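Local coordinates for protein cytolethal distending toxin subunit B (Escherichia coli, PDB 2F1N) that nicks DNA as the endonuclease subunit of a tripartite bacterial toxin, very probably causing the DNA damage that arrests intoxicated cells at G2/M, at residues R17-L23 with V48-Q54; V107-S113 with R131-I136. One frame throughout, in Å; residues are numbered along the deposited sequence.

How the interactions relate
Both contacts are buried near the centre of the chain, and they follow one another in sequence. Interaction 1 joins two neighbouring strands within one sheet, so backbone hydrogen bonds dominate it and side chains take second place. Interaction 2 runs between the two sheets of the sandwich: it has no hydrogen bond across it and rests on leucine, isoleucine and proline side chains, with a valine and an arginine at its partly exposed end. They meet where strand 109-113 pairs with strand 50-56, Val-53 N lying 2.8 Å from Ala-110 O. The side chains of Ile-50 and Ala-52 from interaction 1 also touch Leu-111 of interaction 2.

Interaction 1 (R17-L23 with V48-Q54); sequences RVATWNL and VDILAVQ
Arg-17 and Asp-49 open the pairing with two bonds: Arg-17 N donates to Asp-49 OD2 (2.9 Å), reaching the anti side of the carboxylate, while Asp-49 N returns a bond to Arg-17 O. The aspartate is held from its other oxygen as well, OD1 accepting from Asn-114. The arginine chain bends at chi3, and its NH2 lies 3.9 Å from Val-48 CG1. Val-18 sets CG1 against Ile-50 CB, the two side chains running alongside each other onto Phe-143 of the facing sheet. Ala-19 is gripped on both backbone atoms: its N donates to Ile-50 O, and its O takes a nearly straight bond from Ala-52 N (2.9 Å). Its methyl turns to the other face, 3.8 Å from Leu-51 CD1, where helix 31-42 covers Leu-51. Thr-20 returns to the face of Val-18, its OG1 anti to the backbone N (chi1 176°) and directed to the side-chain amide of Gln-54. Trp-21 N donates to Ala-52 O (2.8 Å) and Trp-21 O accepts from Gln-54 N; the indole itself leads away, its NE1 bonded to His-254 O. Asn-22 lies transverse to Gln-54, their amide planes 82° apart; its OD1 accepts from Gln-24 N, while ND2 donates to Glu-55 and Asp-185. Leu-23 N closes the pairing on Gln-54 O (3.1 Å), and its CD2 packs on Val-53 CG1 at 3.6 Å. The two strands run parallel, 22° apart, and with helix 31-42 between them in sequence form a beta-alpha-beta unit in a central sheet of the DNase I-like fold; bonds to acidic Glu-55 and Asp-185 probably place Asn-22 at the active site, as in relatives.

Interaction 2 (V107-S113 with R131-I136); sequences VNLALVS and RPLLGI
Leu-111 and Leu-109 drive their CD1 methyls from one sheet onto the backbone of the other. Leu-111 CD1 lies over the strand backbone at Gly-135, 3.6 Å from Gly-135 CA, flanked by Leu-134 CG and by Ile-136 CG2 (3.9 Å). Leu-109 CD1 reaches Pro-132 O (3.4 Å) and the ring atom CG of Pro-132, the two side chains passing antiparallel. From the facing side Leu-134 sends CD2 to Ala-110 CA, a reach set by CG standing opposite the backbone N (chi1 163°). Ile-136 CD1 meets Ser-113 OG at 3.5 Å. This is the interface of the two-sheet sandwich of the DNase I-like fold: the strand axes are 7.4 Å apart at their nearest and 12° from parallel. At the partly exposed end Val-107 sits crosswise on Arg-131, CG1 3.7 Å from NH1. The arginine, bent at chi2 and chi3, is fixed by NE bonding His-147 O. Further out, Thr-145 touches Leu-109, Leu-111 and Leu-134, and Tyr-96 borders Ser-113 and Ile-136.

Interaction 1 (R17-L23 with V48-Q54)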
ATOM      1  N   ARG A  17      -2.260   1.830 -12.474  1.00 22.31           N
ATOM      2  CA  ARG A  17      -3.384   2.264 -11.624  1.00 19.17           C
ATOM      3  C   ARG A  17      -3.164   1.535 -10.306  1.00 16.29           C
ATOM      4  O   ARG A  17      -3.030   0.319 -10.298  1.00 13.96           O
ATOM      5  CB  ARG A  17      -4.722   1.802 -12.194  1.00 20.94           C
ATOM      6  CG  ARG A  17      -5.182   2.542 -13.419  1.00 27.44           C
ATOM      7  CD  ARG A  17      -6.518   2.034 -13.952  1.00 33.80           C
ATOM      8  NE  ARG A  17      -7.509   1.715 -12.901  1.00 38.12           N
ATOM      9  CZ  ARG A  17      -8.310   2.615 -12.339  1.00 41.46           C
ATOM     10  NH1 ARG A  17      -8.244   3.884 -12.732  1.00 43.14           N
ATOM     11  NH2 ARG A  17      -9.186   2.264 -11.401  1.00 42.31           N
ATOM     12  N   VAL A  18      -3.073   2.288  -9.211  1.00 13.57           N
ATOM     13  CA  VAL A  18      -2.861   1.664  -7.911  1.00 13.64           C
ATOM     14  C   VAL A  18      -3.937   2.177  -6.957  1.00 13.58           C
ATOM     15  O   VAL A  18      -4.696   3.107  -7.269  1.00 13.77           O
ATOM     16  CB  VAL A  18      -1.437   1.950  -7.350  1.00 14.62           C
ATOM     17  CG1 VAL A  18      -0.335   1.552  -8.388  1.00 14.79           C
ATOM     18  CG2 VAL A  18      -1.275   3.412  -7.000  1.00 14.54           C
ATOM     19  N   ALA A  19      -4.044   1.549  -5.795  1.00 13.12           N
ATOM     20  CA  ALA A  19      -5.018   2.020  -4.794  1.00 11.63           C
ATOM     21  C   ALA A  19      -4.636   1.546  -3.406  1.00 11.17           C
ATOM     22  O   ALA A  19      -3.727   0.735  -3.231  1.00 11.22           O
ATOM     23  CB  ALA A  19      -6.463   1.470  -5.147  1.00 11.63           C
ATOM     24  N   THR A  20      -5.285   2.119  -2.396  1.00 11.95           N
ATOM     25  CA  THR A  20      -5.055   1.703  -1.032  1.00 11.13           C
ATOM     26  C   THR A  20      -6.414   1.590  -0.322  1.00 11.12           C
ATOM     27  O   THR A  20      -7.329   2.392  -0.605  1.00 11.87           O
ATOM     28  CB  THR A  20      -4.125   2.723  -0.343  1.00 11.90           C
ATOM     29  OG1 THR A  20      -3.967   2.357   1.031  1.00 12.31           O
ATOM     30  CG2 THR A  20      -4.757   4.134  -0.286  1.00 10.99           C
ATOM     31  N   TRP A  21      -6.565   0.566   0.521  1.00 10.40           N
ATOM     32  CA  TRP A  21      -7.783   0.422   1.287  1.00 10.35           C
ATOM     33  C   TRP A  21      -7.531  -0.172   2.677  1.00 11.25           C
ATOM     34  O   TRP A  21      -6.910  -1.227   2.811  1.00 10.39           O
ATOM     35  CB  TRP A  21      -8.741  -0.493   0.478  1.00 10.31           C
ATOM     36  CG  TRP A  21     -10.150  -0.528   1.068  1.00 13.23           C
ATOM     37  CD1 TRP A  21     -10.773   0.475   1.758  1.00 14.24           C
ATOM     38  CD2 TRP A  21     -11.064  -1.636   1.053  1.00 17.30           C
ATOM     39  NE1 TRP A  21     -12.037   0.067   2.158  1.00 17.20           N
ATOM     40  CE2 TRP A  21     -12.232  -1.227   1.736  1.00 18.73           C
ATOM     41  CE3 TRP A  21     -11.021  -2.937   0.512  1.00 18.37           C
ATOM     42  CZ2 TRP A  21     -13.347  -2.070   1.887  1.00 21.13           C
ATOM     43  CZ3 TRP A  21     -12.103  -3.773   0.667  1.00 22.81           C
ATOM     44  CH2 TRP A  21     -13.267  -3.335   1.347  1.00 23.61           C
ATOM     45  N   ASN A  22      -7.996   0.515   3.723  1.00 10.33           N
ATOM     46  CA  ASN A  22      -7.964  -0.064   5.048  1.00 11.61           C
ATOM     47  C   ASN A  22      -9.325  -0.743   5.203  1.00 12.06           C
ATOM     48  O   ASN A  22     -10.370  -0.076   5.254  1.00 12.39           O
ATOM     49  CB  ASN A  22      -7.782   1.068   6.077  1.00 11.39           C
ATOM     50  CG  ASN A  22      -7.842   0.602   7.527  1.00 14.48           C
ATOM     51  OD1 ASN A  22      -8.418  -0.418   7.829  1.00 12.49           O
ATOM     52  ND2 ASN A  22      -7.264   1.384   8.432  1.00 13.32           N
ATOM     53  N   LEU A  23      -9.322  -2.064   5.197  1.00 12.57           N
ATOM     54  CA  LEU A  23     -10.597  -2.756   5.141  1.00 14.16           C
ATOM     55  C   LEU A  23     -11.134  -3.101   6.518  1.00 13.74           C
ATOM     56  O   LEU A  23     -12.236  -3.681   6.603  1.00 14.15           O
ATOM     57  CB  LEU A  23     -10.574  -3.932   4.168  1.00 16.37           C
ATOM     58  CG  LEU A  23      -9.663  -5.133   4.316  1.00 16.56           C
ATOM     59  CD1 LEU A  23     -10.253  -6.073   5.385  1.00 17.86           C
ATOM     60  CD2 LEU A  23      -9.515  -5.876   3.012  1.00 20.20           C
ATOM     61  N   VAL A  48      -7.414  -2.225 -10.695  1.00 18.86           N
ATOM     62  CA  VAL A  48      -6.098  -1.674 -10.342  1.00 17.50           C
ATOM     63  C   VAL A  48      -5.012  -2.748 -10.445  1.00 17.49           C
ATOM     64  O   VAL A  48      -5.309  -3.922 -10.261  1.00 17.15           O
ATOM     65  CB  VAL A  48      -6.103  -0.986  -8.970  1.00 20.26           C
ATOM     66  CG1 VAL A  48      -7.334  -0.037  -8.849  1.00 19.07           C
ATOM     67  CG2 VAL A  48      -6.085  -1.993  -7.847  1.00 17.68           C
ATOM     68  N   ASP A  49      -3.787  -2.321 -10.764  1.00 14.54           N
ATOM     69  CA  ASP A  49      -2.609  -3.203 -10.877  1.00 15.23           C
ATOM     70  C   ASP A  49      -2.037  -3.569  -9.506  1.00 14.81           C
ATOM     71  O   ASP A  49      -1.596  -4.703  -9.305  1.00 14.95           O
ATOM     72  CB  ASP A  49      -1.545  -2.474 -11.689  1.00 14.80           C
ATOM     73  CG  ASP A  49      -2.060  -2.080 -13.058  1.00 21.65           C
ATOM     74  OD1 ASP A  49      -2.591  -2.994 -13.764  1.00 24.19           O
ATOM     75  OD2 ASP A  49      -2.025  -0.894 -13.511  1.00 20.20           O
ATOM     76  N   ILE A  50      -2.036  -2.600  -8.590  1.00 12.76           N
ATOM     77  CA  ILE A  50      -1.480  -2.827  -7.256  1.00 13.46           C
ATOM     78  C   ILE A  50      -2.482  -2.274  -6.261  1.00 12.16           C
ATOM     79  O   ILE A  50      -2.941  -1.143  -6.402  1.00 12.54           O
ATOM     80  CB  ILE A  50      -0.108  -2.162  -7.108  1.00 14.49           C
ATOM     81  CG1 ILE A  50       0.899  -2.933  -7.988  1.00 18.48           C
ATOM     82  CG2 ILE A  50       0.392  -2.280  -5.643  1.00 17.93           C
ATOM     83  CD1 ILE A  50       2.082  -2.199  -8.367  1.00 25.49           C
ATOM     84  N   LEU A  51      -2.860  -3.095  -5.284  1.00 10.28           N
ATOM     85  CA  LEU A  51      -3.657  -2.635  -4.170  1.00 10.94           C
ATOM     86  C   LEU A  51      -2.880  -2.823  -2.839  1.00 10.14           C
ATOM     87  O   LEU A  51      -2.462  -3.939  -2.489  1.00  9.79           O
ATOM     88  CB  LEU A  51      -4.996  -3.419  -4.088  1.00 10.68           C
ATOM     89  CG  LEU A  51      -5.899  -3.121  -2.884  1.00 10.74           C
ATOM     90  CD1 LEU A  51      -6.415  -1.649  -2.913  1.00 12.21           C
ATOM     91  CD2 LEU A  51      -7.031  -4.148  -2.805  1.00 13.07           C
ATOM     92  N   ALA A  52      -2.766  -1.723  -2.076  1.00 10.92           N
ATOM     93  CA  ALA A  52      -2.205  -1.775  -0.743  1.00  9.88           C
ATOM     94  C   ALA A  52      -3.375  -1.926   0.219  1.00  9.96           C
ATOM     95  O   ALA A  52      -4.389  -1.212   0.114  1.00 11.20           O
ATOM     96  CB  ALA A  52      -1.405  -0.485  -0.415  1.00 10.14           C
ATOM     97  N   VAL A  53      -3.220  -2.835   1.155  1.00  9.24           N
ATOM     98  CA  VAL A  53      -4.300  -3.121   2.131  1.00  9.86           C
ATOM     99  C   VAL A  53      -3.777  -2.966   3.566  1.00 10.07           C
ATOM    100  O   VAL A  53      -2.633  -3.415   3.892  1.00 11.28           O
ATOM    101  CB  VAL A  53      -4.835  -4.578   1.929  1.00 10.87           C
ATOM    102  CG1 VAL A  53      -6.107  -4.846   2.848  1.00 12.72           C
ATOM    103  CG2 VAL A  53      -5.160  -4.852   0.452  1.00 11.91           C
ATOM    104  N   GLN A  54      -4.612  -2.337   4.429  1.00  8.83           N
ATOM    105  CA  GLN A  54      -4.332  -2.269   5.869  1.00  8.40           C
ATOM    106  C   GLN A  54      -5.499  -2.928   6.654  1.00  8.80           C
ATOM    107  O   GLN A  54      -6.576  -3.106   6.086  1.00 10.53           O
ATOM    108  CB  GLN A  54      -4.131  -0.806   6.360  1.00  8.51           C
ATOM    109  CG  GLN A  54      -3.038  -0.075   5.478  1.00 11.00           C
ATOM    110  CD  GLN A  54      -3.668   0.499   4.221  1.00 11.11           C
ATOM    111  OE1 GLN A  54      -4.820   0.970   4.249  1.00 14.25           O
ATOM    112  NE2 GLN A  54      -2.947   0.395   3.073  1.00 12.92           N
TER

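Interaction 2 (V107-S113 with R131-I136)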
ATOM      1  N   VAL A 107      -4.427  -5.770  12.571  1.00 18.96           N
ATOM      2  CA  VAL A 107      -3.556  -4.762  11.949  1.00 16.80           C
ATOM      3  C   VAL A 107      -2.615  -5.414  10.911  1.00 15.69           C
ATOM      4  O   VAL A 107      -1.514  -4.914  10.631  1.00 15.50           O
ATOM      5  CB  VAL A 107      -2.830  -3.830  13.027  1.00 17.05           C
ATOM      6  CG1 VAL A 107      -3.850  -3.077  13.893  1.00 20.38           C
ATOM      7  CG2 VAL A 107      -1.863  -4.602  13.901  1.00 19.92           C
ATOM      8  N   ASN A 108      -3.108  -6.478  10.261  1.00 13.25           N
ATOM      9  CA  ASN A 108      -2.273  -7.123   9.221  1.00 12.70           C
ATOM     10  C   ASN A 108      -2.162  -6.269   7.971  1.00 10.56           C
ATOM     11  O   ASN A 108      -3.008  -5.456   7.703  1.00 11.69           O
ATOM     12  CB  ASN A 108      -2.789  -8.515   8.893  1.00 13.89           C
ATOM     13  CG  ASN A 108      -2.708  -9.447  10.092  1.00 14.79           C
ATOM     14  OD1 ASN A 108      -1.865  -9.279  10.951  1.00 15.89           O
ATOM     15  ND2 ASN A 108      -3.509 -10.485  10.080  1.00 15.97           N
ATOM     16  N   LEU A 109      -1.094  -6.485   7.210  1.00 10.57           N
ATOM     17  CA  LEU A 109      -0.838  -5.712   5.980  1.00 11.09           C
ATOM     18  C   LEU A 109      -0.773  -6.600   4.768  1.00 10.61           C
ATOM     19  O   LEU A 109      -0.362  -7.766   4.863  1.00 10.81           O
ATOM     20  CB  LEU A 109       0.515  -4.999   6.071  1.00 11.17           C
ATOM     21  CG  LEU A 109       0.598  -3.887   7.106  1.00 11.11           C
ATOM     22  CD1 LEU A 109       2.106  -3.618   7.328  1.00 14.12           C
ATOM     23  CD2 LEU A 109      -0.166  -2.673   6.702  1.00  8.98           C
ATOM     24  N   ALA A 110      -1.186  -6.043   3.623  1.00 10.22           N
ATOM     25  CA  ALA A 110      -0.999  -6.772   2.341  1.00  9.85           C
ATOM     26  C   ALA A 110      -0.782  -5.853   1.156  1.00 10.66           C
ATOM     27  O   ALA A 110      -1.184  -4.689   1.165  1.00  9.55           O
ATOM     28  CB  ALA A 110      -2.229  -7.730   2.042  1.00 11.12           C
ATOM     29  N   LEU A 111      -0.147  -6.424   0.143  1.00  9.97           N
ATOM     30  CA  LEU A 111      -0.142  -5.858  -1.215  1.00 11.28           C
ATOM     31  C   LEU A 111      -0.644  -6.938  -2.158  1.00  9.83           C
ATOM     32  O   LEU A 111      -0.229  -8.113  -2.075  1.00 11.55           O
ATOM     33  CB  LEU A 111       1.271  -5.447  -1.566  1.00 11.61           C
ATOM     34  CG  LEU A 111       1.819  -4.167  -0.964  1.00 14.52           C
ATOM     35  CD1 LEU A 111       3.372  -4.230  -0.984  1.00 17.07           C
ATOM     36  CD2 LEU A 111       1.327  -2.986  -1.839  1.00 10.06           C
ATOM     37  N   VAL A 112      -1.514  -6.550  -3.082  1.00  8.89           N
ATOM     38  CA  VAL A 112      -2.016  -7.455  -4.099  1.00 10.14           C
ATOM     39  C   VAL A 112      -1.553  -6.897  -5.450  1.00 11.71           C
ATOM     40  O   VAL A 112      -1.675  -5.675  -5.691  1.00 12.91           O
ATOM     41  CB  VAL A 112      -3.545  -7.483  -4.094  1.00 12.30           C
ATOM     42  CG1 VAL A 112      -4.068  -8.651  -4.984  1.00 12.10           C
ATOM     43  CG2 VAL A 112      -4.050  -7.639  -2.630  1.00 11.75           C
ATOM     44  N   SER A 113      -1.005  -7.762  -6.276  1.00 12.04           N
ATOM     45  CA  SER A 113      -0.479  -7.286  -7.571  1.00 13.02           C
ATOM     46  C   SER A 113      -0.775  -8.216  -8.717  1.00 11.35           C
ATOM     47  O   SER A 113      -0.698  -9.414  -8.572  1.00 11.74           O
ATOM     48  CB  SER A 113       1.031  -7.090  -7.524  1.00 13.97           C
ATOM     49  OG  SER A 113       1.613  -7.991  -6.648  1.00 25.49           O
ATOM     50  N   ARG A 131       3.511  -0.459  12.965  1.00 13.32           N
ATOM     51  CA  ARG A 131       3.500  -1.553  11.999  1.00 12.89           C
ATOM     52  C   ARG A 131       4.797  -1.460  11.175  1.00 11.85           C
ATOM     53  O   ARG A 131       5.404  -0.403  11.122  1.00 11.47           O
ATOM     54  CB  ARG A 131       2.305  -1.369  11.042  1.00 11.64           C
ATOM     55  CG  ARG A 131       1.109  -2.198  11.420  1.00 15.75           C
ATOM     56  CD  ARG A 131       0.475  -1.690  12.632  1.00 14.60           C
ATOM     57  NE  ARG A 131      -0.163  -0.359  12.475  1.00 12.83           N
ATOM     58  CZ  ARG A 131      -1.015   0.179  13.377  1.00 15.66           C
ATOM     59  NH1 ARG A 131      -1.307  -0.467  14.528  1.00 15.36           N
ATOM     60  NH2 ARG A 131      -1.571   1.360  13.149  1.00 13.87           N
ATOM     61  N   PRO A 132       5.215  -2.565  10.566  1.00 12.38           N
ATOM     62  CA  PRO A 132       6.324  -2.545   9.597  1.00 11.48           C
ATOM     63  C   PRO A 132       5.881  -1.901   8.306  1.00 11.28           C
ATOM     64  O   PRO A 132       4.711  -1.537   8.149  1.00 12.24           O
ATOM     65  CB  PRO A 132       6.618  -4.050   9.368  1.00 11.79           C
ATOM     66  CG  PRO A 132       5.268  -4.710   9.526  1.00 13.44           C
ATOM     67  CD  PRO A 132       4.573  -3.897  10.637  1.00 12.73           C
ATOM     68  N   LEU A 133       6.831  -1.736   7.374  1.00 11.10           N
ATOM     69  CA  LEU A 133       6.541  -1.373   5.982  1.00 12.26           C
ATOM     70  C   LEU A 133       6.708  -2.586   5.085  1.00 12.22           C
ATOM     71  O   LEU A 133       7.718  -3.208   5.143  1.00 14.22           O
ATOM     72  CB  LEU A 133       7.525  -0.280   5.527  1.00 11.99           C
ATOM     73  CG  LEU A 133       7.101   1.065   6.129  1.00 13.63           C
ATOM     74  CD1 LEU A 133       8.245   2.084   6.058  1.00 17.50           C
ATOM     75  CD2 LEU A 133       5.840   1.614   5.454  1.00 19.07           C
ATOM     76  N   LEU A 134       5.709  -2.906   4.272  1.00 11.43           N
ATOM     77  CA  LEU A 134       5.828  -4.049   3.369  1.00 11.21           C
ATOM     78  C   LEU A 134       5.801  -3.451   1.982  1.00 11.55           C
ATOM     79  O   LEU A 134       4.918  -2.662   1.696  1.00 11.23           O
ATOM     80  CB  LEU A 134       4.652  -4.996   3.589  1.00 11.77           C
ATOM     81  CG  LEU A 134       4.322  -6.056   2.514  1.00 11.32           C
ATOM     82  CD1 LEU A 134       5.466  -7.072   2.477  1.00 15.83           C
ATOM     83  CD2 LEU A 134       2.952  -6.729   2.838  1.00 15.07           C
ATOM     84  N   GLY A 135       6.753  -3.839   1.134  1.00 11.85           N
ATOM     85  CA  GLY A 135       6.795  -3.275  -0.217  1.00 12.30           C
ATOM     86  C   GLY A 135       7.154  -4.327  -1.265  1.00 10.96           C
ATOM     87  O   GLY A 135       7.753  -5.358  -0.929  1.00 11.58           O
ATOM     88  N   ILE A 136       6.797  -4.053  -2.537  1.00  9.77           N
ATOM     89  CA  ILE A 136       7.270  -4.893  -3.643  1.00  9.44           C
ATOM     90  C   ILE A 136       7.905  -3.988  -4.712  1.00 10.76           C
ATOM     91  O   ILE A 136       7.513  -2.841  -4.873  1.00 11.36           O
ATOM     92  CB  ILE A 136       6.132  -5.734  -4.281  1.00  9.85           C
ATOM     93  CG1 ILE A 136       5.051  -4.849  -4.892  1.00 13.06           C
ATOM     94  CG2 ILE A 136       5.524  -6.687  -3.155  1.00 10.62           C
ATOM     95  CD1 ILE A 136       3.952  -5.631  -5.595  1.00 15.05           C
TER